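Local coordinates for protein CurD (Moorea producens 3L, PDB 5KP7) that probably acts as a hydroxymethylglutaryl-CoA synthase-like acyltransferase of the thiolase-like superfamily and binds 4'-phosphopantetheine, at residues Asp263-Phe268 / Asn287-Leu292; Ile345-Tyr350 / Glu357-Val362; Leu410-Phe415 / Val429-Lys434. The protein carries 3 engineered substitutions. All coordinates share one frame; numbering follows the deposited sequence.

Contact 1: Asp263-Phe268 / Asn287-Leu292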
loop_
_atom_site.group_PDB
_atom_site.type_symbol
_atom_site.label_atom_id
_atom_site.label_comp_id
_atom_site.label_asym_id
_atom_site.label_seq_id
_atom_site.Cartn_x
_atom_site.Cartn_y
_atom_site.Cartn_z
ATOM N N ASP A 263 -17.462 -8.039 -15.649
ATOM C CA ASP A 263 -16.424 -7.914 -16.673
ATOM C C ASP A 263 -15.331 -6.994 -16.170
ATOM O O ASP A 263 -15.638 -5.923 -15.678
ATOM C CB ASP A 263 -17.018 -7.355 -17.972
ATOM C CG ASP A 263 -16.011 -7.339 -19.098
ATOM O OD1 ASP A 263 -15.985 -8.336 -19.868
ATOM O OD2 ASP A 263 -15.251 -6.362 -19.215
ATOM N N TYR A 264 -14.073 -7.409 -16.295
ATOM C CA TYR A 264 -12.967 -6.663 -15.709
ATOM C C TYR A 264 -12.798 -5.266 -16.321
ATOM O O TYR A 264 -12.349 -4.370 -15.637
ATOM C CB TYR A 264 -11.671 -7.443 -15.833
ATOM C CG TYR A 264 -10.508 -6.873 -15.080
ATOM C CD1 TYR A 264 -10.433 -6.963 -13.676
ATOM C CD2 TYR A 264 -9.451 -6.297 -15.749
ATOM C CE1 TYR A 264 -9.361 -6.438 -12.978
ATOM C CE2 TYR A 264 -8.364 -5.785 -15.061
ATOM C CZ TYR A 264 -8.326 -5.880 -13.676
ATOM O OH TYR A 264 -7.262 -5.392 -12.973
ATOM N N ARG A 265 -13.156 -5.095 -17.592
ATOM C CA ARG A 265 -13.165 -3.758 -18.193
ATOM C C ARG A 265 -14.479 -3.045 -17.953
ATOM O O ARG A 265 -14.493 -1.917 -17.488
ATOM C CB ARG A 265 -12.884 -3.796 -19.693
ATOM C CG ARG A 265 -12.860 -2.394 -20.299
ATOM C CD ARG A 265 -12.151 -2.305 -21.639
ATOM N NE ARG A 265 -12.420 -3.454 -22.482
ATOM C CZ ARG A 265 -11.571 -3.985 -23.377
ATOM N NH1 ARG A 265 -10.341 -3.481 -23.592
ATOM N NH2 ARG A 265 -11.958 -5.048 -24.077
ATOM N N GLU A 266 -15.586 -3.691 -18.279
ATOM C CA GLU A 266 -16.871 -2.989 -18.336
ATOM C C GLU A 266 -17.517 -2.678 -16.998
ATOM O O GLU A 266 -18.255 -1.711 -16.908
ATOM C CB GLU A 266 -17.884 -3.759 -19.212
ATOM C CG GLU A 266 -17.425 -3.952 -20.641
ATOM C CD GLU A 266 -17.130 -2.632 -21.329
ATOM O OE1 GLU A 266 -18.020 -1.741 -21.341
ATOM O OE2 GLU A 266 -16.008 -2.467 -21.867
ATOM N N SER A 267 -17.259 -3.477 -15.962
ATOM C CA SER A 267 -17.960 -3.306 -14.698
ATOM C C SER A 267 -17.321 -2.302 -13.767
ATOM O O SER A 267 -17.946 -1.907 -12.801
ATOM C CB SER A 267 -18.076 -4.649 -13.977
ATOM O OG SER A 267 -18.779 -5.553 -14.819
ATOM N N PHE A 268 -16.064 -1.934 -14.012
ATOM C CA PHE A 268 -15.316 -1.075 -13.093
ATOM C C PHE A 268 -14.877 0.161 -13.849
ATOM O O PHE A 268 -14.136 0.070 -14.817
ATOM C CB PHE A 268 -14.110 -1.818 -12.494
ATOM C CG PHE A 268 -14.493 -3.109 -11.859
ATOM C CD1 PHE A 268 -15.155 -3.117 -10.648
ATOM C CD2 PHE A 268 -14.265 -4.316 -12.513
ATOM C CE1 PHE A 268 -15.555 -4.301 -10.070
ATOM C CE2 PHE A 268 -14.680 -5.504 -11.951
ATOM C CZ PHE A 268 -15.319 -5.502 -10.717
ATOM N N ASN A 287 -1.175 -7.618 -16.934
ATOM C CA ASN A 287 -1.345 -9.073 -16.875
ATOM C C ASN A 287 -2.827 -9.466 -16.826
ATOM O O ASN A 287 -3.281 -10.371 -17.543
ATOM C CB ASN A 287 -0.583 -9.628 -15.670
ATOM C CG ASN A 287 -0.580 -11.143 -15.619
ATOM O OD1 ASN A 287 -0.940 -11.736 -14.595
ATOM N ND2 ASN A 287 -0.136 -11.768 -16.686
ATOM N N MET A 288 -3.593 -8.771 -15.993
ATOM C CA MET A 288 -5.023 -9.021 -15.921
ATOM C C MET A 288 -5.761 -8.759 -17.242
ATOM O O MET A 288 -6.590 -9.573 -17.670
ATOM C CB MET A 288 -5.668 -8.181 -14.820
ATOM C CG MET A 288 -5.181 -8.521 -13.406
ATOM S SD MET A 288 -5.862 -10.062 -12.765
ATOM C CE MET A 288 -7.496 -9.497 -12.323
ATOM N N MET A 289 -5.472 -7.615 -17.869
ATOM C CA MET A 289 -6.099 -7.258 -19.157
ATOM C C MET A 289 -5.728 -8.254 -20.275
ATOM O O MET A 289 -6.600 -8.646 -21.063
ATOM C CB MET A 289 -5.750 -5.828 -19.568
ATOM C CG MET A 289 -6.410 -4.739 -18.716
ATOM S SD MET A 289 -8.201 -4.650 -18.898
ATOM C CE MET A 289 -8.367 -3.935 -20.528
ATOM N N ARG A 290 -4.461 -8.657 -20.336
ATOM C CA ARG A 290 -3.994 -9.650 -21.343
ATOM C C ARG A 290 -4.771 -10.969 -21.171
ATOM O O ARG A 290 -5.277 -11.520 -22.147
ATOM C CB ARG A 290 -2.471 -9.852 -21.197
ATOM C CG ARG A 290 -1.673 -10.541 -22.305
ATOM C CD ARG A 290 -0.152 -10.246 -22.166
ATOM N NE ARG A 290 0.322 -10.409 -20.775
ATOM C CZ ARG A 290 1.336 -9.744 -20.179
ATOM N NH1 ARG A 290 2.090 -8.855 -20.836
ATOM N NH2 ARG A 290 1.611 -9.991 -18.895
ATOM N N ARG A 291 -4.898 -11.456 -19.942
ATOM C CA ARG A 291 -5.522 -12.765 -19.698
ATOM C C ARG A 291 -7.057 -12.720 -19.799
ATOM O O ARG A 291 -7.669 -13.573 -20.460
ATOM C CB ARG A 291 -5.078 -13.321 -18.353
ATOM C CG ARG A 291 -5.442 -14.796 -18.123
ATOM C CD ARG A 291 -5.014 -15.262 -16.738
ATOM N NE ARG A 291 -5.359 -14.237 -15.763
ATOM C CZ ARG A 291 -6.554 -14.064 -15.178
ATOM N NH1 ARG A 291 -7.584 -14.895 -15.402
ATOM N NH2 ARG A 291 -6.710 -13.037 -14.337
ATOM N N LEU A 292 -7.684 -11.707 -19.206
ATOM C CA LEU A 292 -9.149 -11.674 -19.125
ATOM C C LEU A 292 -9.813 -11.115 -20.382
ATOM O O LEU A 292 -10.900 -11.540 -20.746
ATOM C CB LEU A 292 -9.600 -10.871 -17.909
ATOM C CG LEU A 292 -9.237 -11.513 -16.569
ATOM C CD1 LEU A 292 -9.392 -10.505 -15.441
ATOM C CD2 LEU A 292 -10.074 -12.761 -16.313
#

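Contact 2: Ile345-Tyr350 / Glu357-Val362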
loop_
_atom_site.group_PDB
_atom_site.type_symbol
_atom_site.label_atom_id
_atom_site.label_comp_id
_atom_site.label_asym_id
_atom_site.label_seq_id
_atom_site.Cartn_x
_atom_site.Cartn_y
_atom_site.Cartn_z
ATOM N N ILE A 345 -15.807 1.359 -8.421
ATOM C CA ILE A 345 -14.385 1.164 -8.260
ATOM C C ILE A 345 -14.122 -0.249 -7.776
ATOM O O ILE A 345 -14.704 -0.682 -6.767
ATOM C CB ILE A 345 -13.804 2.176 -7.232
ATOM C CG1 ILE A 345 -14.172 3.643 -7.619
ATOM C CG2 ILE A 345 -12.296 1.997 -7.114
ATOM C CD1 ILE A 345 -13.680 4.683 -6.600
ATOM N N GLY A 346 -13.240 -0.951 -8.482
ATOM C CA GLY A 346 -12.752 -2.254 -8.028
ATOM C C GLY A 346 -11.497 -2.075 -7.207
ATOM O O GLY A 346 -10.613 -1.272 -7.569
ATOM N N MET A 347 -11.415 -2.823 -6.114
ATOM C CA MET A 347 -10.371 -2.694 -5.123
ATOM C C MET A 347 -9.633 -4.020 -4.952
ATOM O O MET A 347 -10.272 -5.038 -4.672
ATOM C CB MET A 347 -11.015 -2.345 -3.766
ATOM C CG MET A 347 -11.898 -1.116 -3.759
ATOM S SD MET A 347 -10.968 0.362 -3.435
ATOM C CE MET A 347 -10.627 0.239 -1.665
ATOM N N PHE A 348 -8.309 -3.989 -5.059
ATOM C CA PHE A 348 -7.466 -5.182 -4.836
ATOM C C PHE A 348 -6.485 -4.955 -3.710
ATOM O O PHE A 348 -5.628 -4.067 -3.792
ATOM C CB PHE A 348 -6.679 -5.615 -6.073
ATOM C CG PHE A 348 -5.780 -6.792 -5.794
ATOM C CD1 PHE A 348 -6.340 -7.998 -5.394
ATOM C CD2 PHE A 348 -4.416 -6.674 -5.820
ATOM C CE1 PHE A 348 -5.552 -9.086 -5.059
ATOM C CE2 PHE A 348 -3.605 -7.778 -5.489
ATOM C CZ PHE A 348 -4.191 -8.973 -5.094
ATOM N N SER A 349 -6.633 -5.761 -2.659
ATOM C CA SER A 349 -5.751 -5.745 -1.505
ATOM C C SER A 349 -4.853 -6.957 -1.483
ATOM O O SER A 349 -5.310 -8.070 -1.743
ATOM C CB SER A 349 -6.621 -5.758 -0.229
ATOM O OG SER A 349 -5.807 -5.700 0.905
ATOM N N TYR A 350 -3.584 -6.765 -1.151
ATOM C CA TYR A 350 -2.604 -7.866 -0.971
ATOM C C TYR A 350 -1.816 -7.598 0.289
ATOM O O TYR A 350 -1.462 -6.450 0.553
ATOM C CB TYR A 350 -1.600 -7.940 -2.125
ATOM C CG TYR A 350 -0.569 -9.039 -1.977
ATOM C CD1 TYR A 350 -0.906 -10.364 -2.213
ATOM C CD2 TYR A 350 0.727 -8.771 -1.546
ATOM C CE1 TYR A 350 0.000 -11.396 -2.048
ATOM C CE2 TYR A 350 1.648 -9.798 -1.398
ATOM C CZ TYR A 350 1.279 -11.107 -1.645
ATOM O OH TYR A 350 2.180 -12.124 -1.476
ATOM N N GLU A 357 -7.678 -9.839 -1.236
ATOM C CA GLU A 357 -9.102 -9.688 -1.431
ATOM C C GLU A 357 -9.398 -8.710 -2.535
ATOM O O GLU A 357 -8.737 -7.679 -2.645
ATOM C CB GLU A 357 -9.784 -9.245 -0.128
ATOM C CG GLU A 357 -11.292 -9.187 -0.172
ATOM C CD GLU A 357 -11.982 -9.260 1.183
ATOM O OE1 GLU A 357 -13.195 -8.976 1.209
ATOM O OE2 GLU A 357 -11.363 -9.668 2.203
ATOM N N PHE A 358 -10.392 -9.046 -3.353
ATOM C CA PHE A 358 -10.941 -8.138 -4.362
ATOM C C PHE A 358 -12.377 -7.816 -3.983
ATOM O O PHE A 358 -13.164 -8.716 -3.641
ATOM C CB PHE A 358 -10.881 -8.760 -5.758
ATOM C CG PHE A 358 -11.285 -7.807 -6.865
ATOM C CD1 PHE A 358 -12.630 -7.576 -7.180
ATOM C CD2 PHE A 358 -10.320 -7.101 -7.564
ATOM C CE1 PHE A 358 -12.996 -6.668 -8.179
ATOM C CE2 PHE A 358 -10.676 -6.182 -8.544
ATOM C CZ PHE A 358 -12.005 -5.987 -8.865
ATOM N N TYR A 359 -12.717 -6.522 -3.999
ATOM C CA TYR A 359 -14.039 -6.075 -3.582
ATOM C C TYR A 359 -14.386 -4.786 -4.302
ATOM O O TYR A 359 -13.585 -4.329 -5.091
ATOM C CB TYR A 359 -14.109 -5.920 -2.070
ATOM C CG TYR A 359 -13.108 -4.996 -1.398
ATOM C CD1 TYR A 359 -11.779 -5.350 -1.241
ATOM C CD2 TYR A 359 -13.530 -3.830 -0.792
ATOM C CE1 TYR A 359 -10.872 -4.530 -0.556
ATOM C CE2 TYR A 359 -12.630 -3.007 -0.082
ATOM C CZ TYR A 359 -11.316 -3.384 0.052
ATOM O OH TYR A 359 -10.447 -2.578 0.789
ATOM N N SER A 360 -15.579 -4.231 -4.073
ATOM C CA SER A 360 -15.992 -3.072 -4.910
ATOM C C SER A 360 -17.024 -2.200 -4.244
ATOM O O SER A 360 -17.662 -2.609 -3.271
ATOM C CB SER A 360 -16.501 -3.564 -6.276
ATOM O OG SER A 360 -17.663 -4.387 -6.147
ATOM N N GLY A 361 -17.160 -0.982 -4.747
ATOM C CA GLY A 361 -18.212 -0.091 -4.297
ATOM C C GLY A 361 -18.393 1.070 -5.248
ATOM O O GLY A 361 -17.712 1.135 -6.276
ATOM N N VAL A 362 -19.271 1.991 -4.863
ATOM C CA VAL A 362 -19.684 3.105 -5.711
ATOM C C VAL A 362 -19.463 4.444 -5.027
ATOM O O VAL A 362 -19.697 4.580 -3.814
ATOM C CB VAL A 362 -21.168 2.946 -6.101
ATOM C CG1 VAL A 362 -21.715 4.175 -6.833
ATOM C CG2 VAL A 362 -21.353 1.688 -6.933
#

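Contact 3: Leu410-Phe415 / Val429-Lys434. With SO4 (sulfate ion), chain C.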
loop_
_atom_site.group_PDB
_atom_site.type_symbol
_atom_site.label_atom_id
_atom_site.label_comp_id
_atom_site.label_asym_id
_atom_site.label_seq_id
_atom_site.Cartn_x
_atom_site.Cartn_y
_atom_site.Cartn_z
ATOM N N LEU A 410 11.710 13.444 23.538
ATOM C CA LEU A 410 12.041 13.913 22.190
ATOM C C LEU A 410 12.456 15.395 22.138
ATOM O O LEU A 410 11.859 16.251 22.794
ATOM C CB LEU A 410 10.877 13.691 21.213
ATOM C CG LEU A 410 10.607 12.288 20.663
ATOM C CD1 LEU A 410 11.817 11.776 19.935
ATOM C CD2 LEU A 410 10.165 11.324 21.766
ATOM N N ASP A 411 13.478 15.667 21.331
ATOM C CA ASP A 411 13.839 17.020 20.941
ATOM C C ASP A 411 13.085 17.444 19.675
ATOM O O ASP A 411 13.426 17.032 18.540
ATOM C CB ASP A 411 15.342 17.135 20.703
ATOM C CG ASP A 411 15.778 18.544 20.341
ATOM O OD1 ASP A 411 14.956 19.498 20.424
ATOM O OD2 ASP A 411 16.973 18.705 19.947
ATOM N N TYR A 412 12.078 18.268 19.871
ATOM C CA TYR A 412 11.299 18.796 18.769
ATOM C C TYR A 412 12.108 19.687 17.829
ATOM O O TYR A 412 11.733 19.868 16.673
ATOM C CB TYR A 412 10.093 19.608 19.278
ATOM C CG TYR A 412 9.020 18.861 20.049
ATOM C CD1 TYR A 412 8.819 17.473 19.922
ATOM C CD2 TYR A 412 8.150 19.564 20.869
ATOM C CE1 TYR A 412 7.798 16.827 20.606
ATOM C CE2 TYR A 412 7.137 18.918 21.553
ATOM C CZ TYR A 412 6.954 17.568 21.414
ATOM O OH TYR A 412 5.929 16.997 22.128
ATOM N N GLN A 413 13.222 20.224 18.319
ATOM C CA GLN A 413 14.078 21.076 17.518
ATOM C C GLN A 413 15.226 20.322 16.861
ATOM O O GLN A 413 16.223 20.936 16.460
ATOM C CB GLN A 413 14.610 22.219 18.407
ATOM C CG GLN A 413 13.544 23.225 18.784
ATOM C CD GLN A 413 12.882 23.871 17.583
ATOM O OE1 GLN A 413 11.667 23.806 17.441
ATOM N NE2 GLN A 413 13.653 24.469 16.736
ATOM N N LEU A 414 15.074 19.008 16.689
ATOM C CA LEU A 414 15.989 18.256 15.839
ATOM C C LEU A 414 16.242 18.960 14.498
ATOM O O LEU A 414 17.395 19.206 14.124
ATOM C CB LEU A 414 15.440 16.852 15.594
ATOM C CG LEU A 414 16.238 15.947 14.651
ATOM C CD1 LEU A 414 17.652 15.740 15.165
ATOM C CD2 LEU A 414 15.505 14.621 14.469
ATOM N N PHE A 415 15.159 19.245 13.783
ATOM C CA PHE A 415 15.203 20.021 12.548
ATOM C C PHE A 415 14.281 21.220 12.741
ATOM O O PHE A 415 13.086 21.092 12.592
ATOM C CB PHE A 415 14.761 19.191 11.340
ATOM C CG PHE A 415 15.524 17.900 11.161
ATOM C CD1 PHE A 415 16.862 17.905 10.806
ATOM C CD2 PHE A 415 14.878 16.671 11.301
ATOM C CE1 PHE A 415 17.553 16.700 10.638
ATOM C CE2 PHE A 415 15.561 15.472 11.157
ATOM C CZ PHE A 415 16.902 15.489 10.813
ATOM N N VAL A 429 1.920 14.948 18.090
ATOM C CA VAL A 429 3.278 14.414 18.045
ATOM C C VAL A 429 3.545 13.556 19.289
ATOM O O VAL A 429 2.856 13.694 20.326
ATOM C CB VAL A 429 4.375 15.510 17.878
ATOM C CG1 VAL A 429 4.186 16.255 16.574
ATOM C CG2 VAL A 429 4.393 16.460 19.042
ATOM N N LEU A 430 4.555 12.699 19.171
ATOM C CA LEU A 430 5.081 11.924 20.300
ATOM C C LEU A 430 6.047 12.784 21.100
ATOM O O LEU A 430 7.116 13.161 20.600
ATOM C CB LEU A 430 5.795 10.632 19.814
ATOM C CG LEU A 430 6.443 9.736 20.871
ATOM C CD1 LEU A 430 5.414 9.083 21.791
ATOM C CD2 LEU A 430 7.333 8.714 20.191
ATOM N N LYS A 431 5.676 13.076 22.357
ATOM C CA LYS A 431 6.477 13.903 23.246
ATOM C C LYS A 431 7.546 13.116 23.973
ATOM O O LYS A 431 8.699 13.588 24.115
ATOM C CB LYS A 431 5.575 14.582 24.290
ATOM C CG LYS A 431 6.276 15.536 25.223
ATOM C CD LYS A 431 5.264 16.085 26.240
ATOM C CE LYS A 431 5.626 17.451 26.734
ATOM N NZ LYS A 431 6.912 17.586 27.446
ATOM N N ALA A 432 7.182 11.928 24.441
ATOM C CA ALA A 432 8.067 11.145 25.299
ATOM C C ALA A 432 7.520 9.741 25.454
ATOM O O ALA A 432 6.337 9.499 25.219
ATOM C CB ALA A 432 8.203 11.775 26.685
ATOM N N ILE A 433 8.396 8.848 25.893
ATOM C CA ILE A 433 7.990 7.566 26.442
ATOM C C ILE A 433 8.532 7.553 27.871
ATOM O O ILE A 433 9.703 7.876 28.105
ATOM C CB ILE A 433 8.519 6.368 25.638
ATOM C CG1 ILE A 433 8.128 6.502 24.161
ATOM C CG2 ILE A 433 7.972 5.056 26.213
ATOM C CD1 ILE A 433 8.729 5.444 23.253
ATOM N N LYS A 434 7.676 7.228 28.826
ATOM C CA LYS A 434 8.068 7.216 30.242
ATOM C C LYS A 434 7.609 5.916 30.840
ATOM O O LYS A 434 6.419 5.629 30.902
ATOM C CB LYS A 434 7.475 8.420 30.961
ATOM C CG LYS A 434 8.092 8.587 32.344
ATOM C CD LYS A 434 7.835 9.960 32.948
ATOM C CE LYS A 434 6.374 10.214 33.179
ATOM N NZ LYS A 434 6.234 11.422 34.056
HETATM S S SO4 C . 2.805 11.501 33.990
HETATM O O1 SO4 C . 1.937 12.409 34.777
HETATM O O2 SO4 C . 3.713 10.772 34.903
HETATM O O3 SO4 C . 1.955 10.539 33.251
HETATM O O4 SO4 C . 3.602 12.290 33.021
HETATM O O HOH W 1 9.680 16.158 24.412
#

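Contact 1: Asp263-Phe268 / Asn287-Leu292
The ring of Y264 meets three side chains of helix 278-293: M288, M289 and L292. M288 crosses the tyrosine at about a right angle. Its CB lies 3.6 Å from Y264 CE2, and its chain then bends at chi2 and chi3. These bends bring M288 CE back to 3.6 Å from Y264 CE1. M289 uses its sulfur instead: M289 SD sits near the ring plane, 3.8 Å from Y264 CD2. Both sulfurs make Met-aromatic contacts, M289 at the ring edge and M288 obliquely. L292 CD1 adds an off-centre CH-pi contact, 4.3 Å from the centroid of the Y264 ring. Y264 CG stands anti to the backbone N (chi1 -171°), which carries the ring out of the loop and across to the helix. Beside it, M289 CE touches R265 NH1 at 3.7 Å. The strongest partner of R265 lies outside, in a salt bridge to E299 of helix 297-307; its link to E266 is long.

No hydrogen bond joins the two segments. The contact is apolar packing away from the phosphopantetheine site. It seats the loop before strand 270-273 against the C-terminal part of helix 278-293. Residues outside the loop hold it further: K293 makes a salt bridge to D263 OD1, R307 bonds to the backbone oxygens of Y264 and F268, and Y252 meets the Y264 ring edge-to-face.

The loop also holds its own shape. S267 OG accepts a nearly straight bond from D263 N at 2.9 Å (N-H...acceptor angle 173°). D263 OD2 accepts from E266 N (2.9 Å) and from R265 N, the latter from above the carboxylate plane. These two bonds form an Asx motif and an Asx turn at D263, where the helical turn 264-267 begins.

Contact 2: Ile345-Tyr350 / Glu357-Val362
M347 and Y359 pair across a beta hairpin of strands 343-351 and 355-363, part of the large mixed sheet of this thiolase-like fold. They form an antiparallel hydrogen-bonded pair and bury more surface in the contact than any other residues. M347 N donates to Y359 O at 2.8 Å, and Y359 N returns a bond to M347 O. The same two-way bonding joins I345 with G361 and S349 with E357, so six backbone bonds tie the strands together.

The side chains of M347 and Y359 share one face of the sheet. Y359 CG lies between its backbone N and carbonyl carbon (chi1 57°), which folds the ring over the neighbouring strand. M347 CB sits over the centre of that ring, 3.8 Å from the centroid and 6° off the normal. The methionine bends at chi2 and chi3, and its CE reaches to 3.7 Å from Y359 OH. That hydroxyl is hydrogen-bonded to T142 of helix 140-154, while L326 and F327 of helix 325-336 also pack on the Y359 side chain.

F358 points to the other face with F348. M347 O lies over one face of the F358 ring, and G346, without a side chain, leaves room for the ring end there. Y252 and Y255 meet this ring edge-to-face. F348 packs on helix 237-258, with its side chain about 8 Å from bound 4'-phosphopantetheine. The F358 ring leans across to the partner strand, and its CZ ends 3.9 Å from G346 CA.

Contact 3: Leu410-Phe415 / Val429-Lys434
L410 and Y412 pack on strand 428-434, the middle strand of a three-stranded antiparallel sheet. Their loop leaves edge strand 408-409 and leads into helix 416-422. The tight part lies between L410, Y412 and residues V429 to K431. L410 N donates to K431 O at 3.1 Å. L410 CD2 rests 4.1 Å from L430 CG. Y412 comes from the opposite direction to V429, with Y412 CZ 3.7 Å from V429 CG2. L430 O lies at the edge of the tyrosine ring, near its plane, and has no hydrogen-bond partner in the model. Y412 OH touches K431 CB at 3.3 Å and is hydrogen-bonded to E441 of strand 437-442. W419 stacks on the Y412 ring.

Toward solvent the packing gives way to water: one water donates to both L410 O and K431 O, beside the direct bond. K431 and A432 both face K439 in a classic beta bulge. D411 and Q413 are exposed; there D411 OD1 accepts from Q413 N in an Asx turn. At the strand end K434, with K439, holds a sulfate probably from the crystallisation liquor: K434 NZ donates to sulfate O2 at 2.7 Å and to O4 at 3.0 Å.

How the contacts relate
The three contacts follow one another along the chain, without nesting or crossing. Contact 1 closes first, joining the loop after helix 237-258 to helix 278-293 around the intervening strand 270-273. Contact 2 then closes the short hairpin whose first strand, 343-351, lies beside 270-273 in the large sheet. These two contacts touch: F268 CZ is 3.6 Å from F358 CE1, and F268 CD1 also packs on G346. The contact 1 loop is thus joined to the hairpin. Contact 3 closes last, around helix 416-422, and ties its loop to the small sheet. It lies across the chain's centre, about 38 Å from contact 2 between centres.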